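Local coordinates for bradyzoite surface antigen BSR4 (Toxoplasma gondii, PDB 2JKS), which is a bradyzoite-stage surface antigen of the SAG1-related (SRS) family, probably displayed at the parasite–host interface, and can bind zinc ions, at residues K239-K242 / S243-V246; T258-Q261 / T262-P265; P58-I61 / E62-V65. All blocks are in the same frame, centred on the assembly; numbering follows the deposited sequence.

Contact 1 of 3, residues K239-K242 / S243-V246; sequences KFLK and SWWV
The indole of Trp244 lies flat against the backbone that leads into its own turn. On one face it takes Phe240 CA, 3.6 Å from the centroid of the six-membered ring. That carbon stands only 10° off the ring normal, a true CH-pi contact, and Leu241 N sits over the same face, displaced toward the rim. Pro260 covers the opposite face. The benzyl ring of Phe240 reaches that indole in an offset edge-to-face pair, its edge turned to the Trp244 face, with ring centroids 5.3 Å apart. The two planes meet at 70°, and Phe240 CD1 comes within 3.4 Å of Trp244 CE3. The far end of the same phenyl ring meets a second indole edge on: Phe240 CZ is 4.0 Å from Trp245 CD1, each atom near the plane of the other's ring.

What bends the chain this way is a short 3-10 turn that feeds straight into strand 245-247, an outer strand of a five-stranded sheet in the C-terminal SRS domain. Leu241 O accepts from Trp244 N at 3.0 Å, and Lys242 O takes Trp245 N at 3.1 Å. Both donors stand above the carbonyl planes, off the lone pairs.

Trp244 CG is set anti to the carbonyl carbon (chi1 -73°), and a small second torsion swings the six-membered ring back over residues 239 and 240. There its CZ2 also approaches Lys239 O at 3.3 Å. Phe240 is buried and continues inward to pack on Phe233, which Trp245 also meets; Tyr213 makes an edge-to-face contact with Trp245. On the exposed side Leu241 CB crosses the indole near CD1, while Lys242 leaves the turn and sends its NZ to a salt bridge with Glu215.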
loop_
_atom_site.group_PDB
_atom_site.type_symbol
_atom_site.label_atom_id
_atom_site.label_comp_id
_atom_site.label_asym_id
_atom_site.label_seq_id
_atom_site.Cartn_x
_atom_site.Cartn_y
_atom_site.Cartn_z
ATOM N N LYS A 239 17.683 32.449 -9.422
ATOM C CA LYS A 239 16.409 33.069 -9.854
ATOM C C LYS A 239 15.108 32.503 -9.172
ATOM O O LYS A 239 13.958 32.902 -9.509
ATOM C CB LYS A 239 16.288 32.925 -11.387
ATOM C CG LYS A 239 17.461 33.594 -12.134
ATOM C CD LYS A 239 17.493 33.225 -13.615
ATOM C CE LYS A 239 18.645 33.944 -14.337
ATOM N NZ LYS A 239 18.911 33.274 -15.647
ATOM N N PHE A 240 15.295 31.568 -8.243
ATOM C CA PHE A 240 14.180 30.896 -7.572
ATOM C C PHE A 240 13.129 31.877 -7.031
ATOM O O PHE A 240 13.479 32.914 -6.456
ATOM C CB PHE A 240 14.717 30.075 -6.395
ATOM C CG PHE A 240 13.643 29.312 -5.651
ATOM C CD1 PHE A 240 13.143 28.106 -6.158
ATOM C CD2 PHE A 240 13.157 29.800 -4.421
ATOM C CE1 PHE A 240 12.156 27.400 -5.473
ATOM C CE2 PHE A 240 12.178 29.112 -3.708
ATOM C CZ PHE A 240 11.683 27.891 -4.221
ATOM N N LEU A 241 11.862 31.523 -7.196
ATOM C CA LEU A 241 10.748 32.195 -6.509
ATOM C C LEU A 241 9.863 31.110 -5.904
ATOM O O LEU A 241 9.762 30.017 -6.463
ATOM C CB LEU A 241 9.888 32.975 -7.514
ATOM C CG LEU A 241 10.509 34.016 -8.471
ATOM C CD1 LEU A 241 9.442 34.646 -9.340
ATOM C CD2 LEU A 241 11.238 35.095 -7.735
ATOM N N LYS A 242 9.199 31.425 -4.799
ATOM C CA LYS A 242 8.219 30.521 -4.160
ATOM C C LYS A 242 7.162 30.052 -5.133
ATOM O O LYS A 242 6.654 28.930 -4.994
ATOM C CB LYS A 242 7.510 31.213 -2.990
ATOM C CG LYS A 242 8.226 31.175 -1.674
ATOM C CD LYS A 242 7.298 31.739 -0.585
ATOM C CE LYS A 242 6.718 30.659 0.218
ATOM N NZ LYS A 242 6.459 31.211 1.579
ATOM N N SER A 243 6.829 30.887 -6.118
ATOM C CA SER A 243 5.773 30.527 -7.082
ATOM C C SER A 243 6.160 29.360 -7.984
ATOM O O SER A 243 5.297 28.788 -8.673
ATOM C CB SER A 243 5.370 31.738 -7.943
ATOM O OG SER A 243 6.414 32.114 -8.829
ATOM N N TRP A 244 7.453 29.004 -7.996
ATOM C CA TRP A 244 7.913 27.826 -8.759
ATOM C C TRP A 244 7.261 26.524 -8.209
ATOM O O TRP A 244 7.146 25.526 -8.903
ATOM C CB TRP A 244 9.445 27.714 -8.702
ATOM C CG TRP A 244 10.273 28.722 -9.520
ATOM C CD1 TRP A 244 9.870 29.930 -10.043
ATOM C CD2 TRP A 244 11.689 28.617 -9.801
ATOM N NE1 TRP A 244 10.945 30.552 -10.676
ATOM C CE2 TRP A 244 12.070 29.772 -10.517
ATOM C CE3 TRP A 244 12.659 27.656 -9.511
ATOM C CZ2 TRP A 244 13.398 29.977 -10.986
ATOM C CZ3 TRP A 244 13.981 27.850 -9.974
ATOM C CH2 TRP A 244 14.328 29.007 -10.713
ATOM N N TRP A 245 6.858 26.538 -6.947
ATOM C CA TRP A 245 6.084 25.427 -6.377
ATOM C C TRP A 245 4.612 25.755 -6.355
ATOM O O TRP A 245 4.217 26.861 -5.908
ATOM C CB TRP A 245 6.474 25.187 -4.943
ATOM C CG TRP A 245 7.778 24.472 -4.737
ATOM C CD1 TRP A 245 8.971 25.025 -4.407
ATOM C CD2 TRP A 245 7.988 23.058 -4.814
ATOM N NE1 TRP A 245 9.931 24.048 -4.272
ATOM C CE2 TRP A 245 9.350 22.826 -4.505
ATOM C CE3 TRP A 245 7.149 21.957 -5.073
ATOM C CZ2 TRP A 245 9.899 21.538 -4.478
ATOM C CZ3 TRP A 245 7.696 20.663 -5.032
ATOM C CH2 TRP A 245 9.056 20.467 -4.754
ATOM N N VAL A 246 3.813 24.821 -6.837
ATOM C CA VAL A 246 2.359 24.839 -6.610
ATOM C C VAL A 246 1.842 23.551 -5.930
ATOM O O VAL A 246 2.073 22.430 -6.375
ATOM C CB VAL A 246 1.495 25.382 -7.841
ATOM C CG1 VAL A 246 2.342 25.954 -8.986
ATOM C CG2 VAL A 246 0.400 24.419 -8.308
#

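Contact 2 of 3, residues T258-Q261 / T262-P265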
loop_
_atom_site.group_PDB
_atom_site.type_symbol
_atom_site.label_atom_id
_atom_site.label_comp_id
_atom_site.label_asym_id
_atom_site.label_seq_id
_atom_site.Cartn_x
_atom_site.Cartn_y
_atom_site.Cartn_z
ATOM N N THR A 258 8.115 23.675 -10.938
ATOM C CA THR A 258 8.369 23.996 -12.353
ATOM C C THR A 258 9.457 25.030 -12.362
ATOM O O THR A 258 9.266 26.150 -11.857
ATOM C CB THR A 258 7.118 24.572 -13.055
ATOM O OG1 THR A 258 6.045 23.635 -12.915
ATOM C CG2 THR A 258 7.416 24.858 -14.549
ATOM N N ILE A 259 10.634 24.645 -12.853
ATOM C CA ILE A 259 11.723 25.579 -13.025
ATOM C C ILE A 259 11.554 26.179 -14.418
ATOM O O ILE A 259 11.662 25.442 -15.364
ATOM C CB ILE A 259 13.124 24.887 -12.944
ATOM C CG1 ILE A 259 13.366 24.253 -11.554
ATOM C CG2 ILE A 259 14.224 25.858 -13.254
ATOM C CD1 ILE A 259 14.528 23.237 -11.581
ATOM N N PRO A 260 11.296 27.507 -14.536
ATOM C CA PRO A 260 11.154 28.115 -15.873
ATOM C C PRO A 260 12.364 27.761 -16.762
ATOM O O PRO A 260 13.521 27.690 -16.289
ATOM C CB PRO A 260 11.067 29.626 -15.566
ATOM C CG PRO A 260 10.584 29.695 -14.145
ATOM C CD PRO A 260 11.095 28.495 -13.460
ATOM N N GLN A 261 12.118 27.440 -18.031
ATOM C CA GLN A 261 13.194 26.766 -18.795
ATOM C C GLN A 261 14.471 27.570 -18.966
ATOM O O GLN A 261 15.526 26.995 -19.138
ATOM C CB GLN A 261 12.697 26.247 -20.144
ATOM C CG GLN A 261 11.558 25.257 -19.996
ATOM C CD GLN A 261 10.979 24.806 -21.304
ATOM O OE1 GLN A 261 10.286 25.563 -21.977
ATOM N NE2 GLN A 261 11.213 23.557 -21.653
ATOM N N THR A 262 14.380 28.885 -18.931
ATOM C CA THR A 262 15.542 29.755 -19.004
ATOM C C THR A 262 16.221 30.018 -17.647
ATOM O O THR A 262 17.226 30.741 -17.577
ATOM C CB THR A 262 15.176 31.124 -19.653
ATOM O OG1 THR A 262 14.209 31.817 -18.851
ATOM C CG2 THR A 262 14.603 30.910 -21.084
ATOM N N ASP A 263 15.691 29.410 -16.587
ATOM C CA ASP A 263 16.146 29.688 -15.203
ATOM C C ASP A 263 16.895 28.514 -14.528
ATOM O O ASP A 263 17.115 28.544 -13.323
ATOM C CB ASP A 263 14.947 30.015 -14.329
ATOM C CG ASP A 263 14.381 31.409 -14.570
ATOM O OD1 ASP A 263 15.022 32.245 -15.212
ATOM O OD2 ASP A 263 13.273 31.673 -14.088
ATOM N N LEU A 264 17.222 27.492 -15.306
ATOM C CA LEU A 264 18.031 26.363 -14.874
ATOM C C LEU A 264 19.436 26.872 -14.541
ATOM O O LEU A 264 19.912 27.840 -15.164
ATOM C CB LEU A 264 18.052 25.281 -15.952
ATOM C CG LEU A 264 16.775 24.466 -15.826
ATOM C CD1 LEU A 264 15.915 24.454 -17.089
ATOM C CD2 LEU A 264 16.982 23.057 -15.278
ATOM N N PRO A 265 20.086 26.256 -13.522
ATOM C CA PRO A 265 21.426 26.707 -13.100
ATOM C C PRO A 265 22.484 26.468 -14.198
ATOM O O PRO A 265 22.296 25.637 -15.090
ATOM C CB PRO A 265 21.710 25.830 -11.869
ATOM C CG PRO A 265 20.962 24.545 -12.155
ATOM C CD PRO A 265 19.652 25.075 -12.744
#
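Asp263 leans back on Pro260, and its side chain can be followed outward atom by atom. CB starts beside the proline carbonyl, 3.4 Å from Pro260 O. CG comes next, over the side of the pyrrolidine ring and nearest to Pro260 CB at 3.9 Å. At the tip, OD2 settles against two ring methylenes, 3.3 Å from Pro260 CG and only slightly farther from Pro260 CB; these are close van der Waals contacts. The first torsion explains the course: with chi1 at -75°, CG stands beside the backbone N of Asp263, the very N-H that is bonded to the proline, and the carboxylate is thereby kept on the Pro260 side. Beyond this segment pair the two oxygens part company, OD1 packing against Lys239 CD and OD2 against the indole of Trp244.

The backbone here makes a type I beta turn, Pro260 to Asp263, in the loop that follows strand 254-258 of the C-terminal SRS domain and runs on toward strand 269-277. Its closing bond joins Asp263 N to Pro260 O at 2.8 Å, with an N-H...O angle of 157°, the donor standing above the carbonyl plane. Gln261 and Thr262 occupy the two corners and hold their side chains outward; Gln261 extends from the turn to give its NE2 to the backbone O of Thr193.

Beside the turn, Ile259 and Leu264 meet at about a right angle. The CG2 branch of Ile259 does the touching, 3.9 Å from Leu264 CG, and the same methyl lies near Asp263 O. Leu264 then bends its CD1 back to within 3.3 Å of Gln261 O, so one of its methyls packs against that backbone oxygen while the residue also packs on Val307 of strand 301-307.

Contact 3 of 3, residues P58-I61 / E62-V65; sequences PTNI and EQNV
Asn60 and Gln63 lay their side-chain amides against each other across a type I beta turn, residues 60-63, planes 30° apart, with Asn60 ND2 over the aliphatic part of Gln63, 3.4 Å from its CG. Water 2 joins the two amides, accepting from Asn60 ND2 at 3.0 Å and weakly from Gln63 NE2. With CG anti to the backbone N (chi1 -170°), the Asn60 amide reaches forward along the turn, and its OD1 takes a weak bond from Glu62 N: an Asx turn laid over the beta turn. The carboxylate of Glu62 is turned 51° from that amide and goes elsewhere, to Val105 N.

This is the break within strand 53-67 of the N-terminal SRS domain. At the start of the segment, Pro58, which follows a cis peptide, presses CG to 3.5 Å from Val65 C, and water 1 links Asn60 N to Asn64 ND2.

Asn60 O is gripped twice, by Gln63 N at 3.0 Å from above its plane and, extending the turn by one residue, by Asn64 N at 2.9 Å almost in line with the carbonyl. The weak OD1 bond adds to that hold, consistent with a turn kept in shape mainly by its main-chain bonds.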
loop_
_atom_site.group_PDB
_atom_site.type_symbol
_atom_site.label_atom_id
_atom_site.label_comp_id
_atom_site.label_asym_id
_atom_site.label_seq_id
_atom_site.Cartn_x
_atom_site.Cartn_y
_atom_site.Cartn_z
ATOM N N PRO A 58 -15.748 -12.732 6.550
ATOM C CA PRO A 58 -17.105 -12.305 6.889
ATOM C C PRO A 58 -18.144 -13.122 6.112
ATOM O O PRO A 58 -17.790 -13.882 5.226
ATOM C CB PRO A 58 -17.155 -10.842 6.414
ATOM C CG PRO A 58 -15.728 -10.458 6.189
ATOM C CD PRO A 58 -15.021 -11.699 5.797
ATOM N N THR A 59 -19.423 -12.938 6.454
ATOM C CA THR A 59 -20.509 -13.744 5.918
ATOM C C THR A 59 -20.600 -13.580 4.409
ATOM O O THR A 59 -20.904 -14.522 3.690
ATOM C CB THR A 59 -21.856 -13.401 6.668
ATOM O OG1 THR A 59 -22.224 -12.048 6.407
ATOM C CG2 THR A 59 -21.626 -13.442 8.144
ATOM N N ASN A 60 -20.300 -12.382 3.909
ATOM C CA ASN A 60 -20.203 -12.197 2.470
ATOM C C ASN A 60 -18.801 -11.779 2.027
ATOM O O ASN A 60 -18.490 -10.584 1.982
ATOM C CB ASN A 60 -21.236 -11.178 1.998
ATOM C CG ASN A 60 -21.345 -11.126 0.488
ATOM O OD1 ASN A 60 -20.546 -11.719 -0.228
ATOM N ND2 ASN A 60 -22.328 -10.399 -0.004
ATOM N N ILE A 61 -17.968 -12.766 1.711
ATOM C CA ILE A 61 -16.568 -12.564 1.285
ATOM C C ILE A 61 -16.473 -11.757 -0.044
ATOM O O ILE A 61 -15.438 -11.144 -0.378
ATOM C CB ILE A 61 -15.883 -13.965 1.148
ATOM C CG1 ILE A 61 -14.361 -13.890 1.147
ATOM C CG2 ILE A 61 -16.364 -14.715 -0.082
ATOM C CD1 ILE A 61 -13.711 -15.230 1.450
ATOM N N GLU A 62 -17.555 -11.785 -0.811
ATOM C CA GLU A 62 -17.600 -11.065 -2.084
ATOM C C GLU A 62 -17.821 -9.570 -1.914
ATOM O O GLU A 62 -17.771 -8.810 -2.896
ATOM C CB GLU A 62 -18.689 -11.659 -2.984
ATOM C CG GLU A 62 -18.290 -12.900 -3.660
ATOM C CD GLU A 62 -19.092 -13.130 -4.923
ATOM O OE1 GLU A 62 -18.505 -12.998 -6.043
ATOM O OE2 GLU A 62 -20.308 -13.440 -4.793
ATOM N N GLN A 63 -18.068 -9.156 -0.679
ATOM C CA GLN A 63 -18.298 -7.764 -0.350
ATOM C C GLN A 63 -17.321 -7.248 0.677
ATOM O O GLN A 63 -16.882 -6.106 0.575
ATOM C CB GLN A 63 -19.737 -7.520 0.130
ATOM C CG GLN A 63 -20.770 -7.597 -1.004
ATOM C CD GLN A 63 -22.160 -7.038 -0.613
ATOM O OE1 GLN A 63 -22.361 -6.487 0.498
ATOM N NE2 GLN A 63 -23.124 -7.169 -1.541
ATOM N N ASN A 64 -16.977 -8.085 1.650
ATOM C CA ASN A 64 -16.200 -7.645 2.791
ATOM C C ASN A 64 -15.015 -8.578 3.101
ATOM O O ASN A 64 -15.004 -9.734 2.687
ATOM C CB ASN A 64 -17.101 -7.539 4.041
ATOM C CG ASN A 64 -18.185 -6.479 3.905
ATOM O OD1 ASN A 64 -17.904 -5.277 3.870
ATOM N ND2 ASN A 64 -19.427 -6.922 3.821
ATOM N N VAL A 65 -14.016 -8.030 3.788
ATOM C CA VAL A 65 -12.966 -8.818 4.468
ATOM C C VAL A 65 -12.915 -8.364 5.939
ATOM O O VAL A 65 -13.621 -7.431 6.308
ATOM C CB VAL A 65 -11.557 -8.684 3.762
ATOM C CG1 VAL A 65 -11.610 -9.167 2.306
ATOM C CG2 VAL A 65 -11.053 -7.249 3.822
HETATM O O HOH W 1 -20.163 -9.574 5.440
HETATM O O HOH W 2 -22.676 -9.838 -2.971
#

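Contacts 1 and 2 are neighbours, their centres 10 Å apart. A probable hydrogen bond from Thr258 N to Trp244 O, 2.9 Å, joins the start of strand 245-247 to the end of strand 254-258, where one strand leaves its turn and the other enters its own. Packing adds Pro260 CD on Trp244 and Asp263 OD1 on Lys239 CD, 3.1 Å. Zinc ions lie about 9 Å from the Lys239 side chain and about 8 Å from that of Gln261. Side chain to side chain, the zinc ligands Glu266 and Glu194 are about 6 Å from Lys239 and Gln261 respectively; they share their metals with His310 and His312 of a probable C-terminal tag. Contact 3, in the other SRS domain, is 49 Å and 53 Å away, centre to centre.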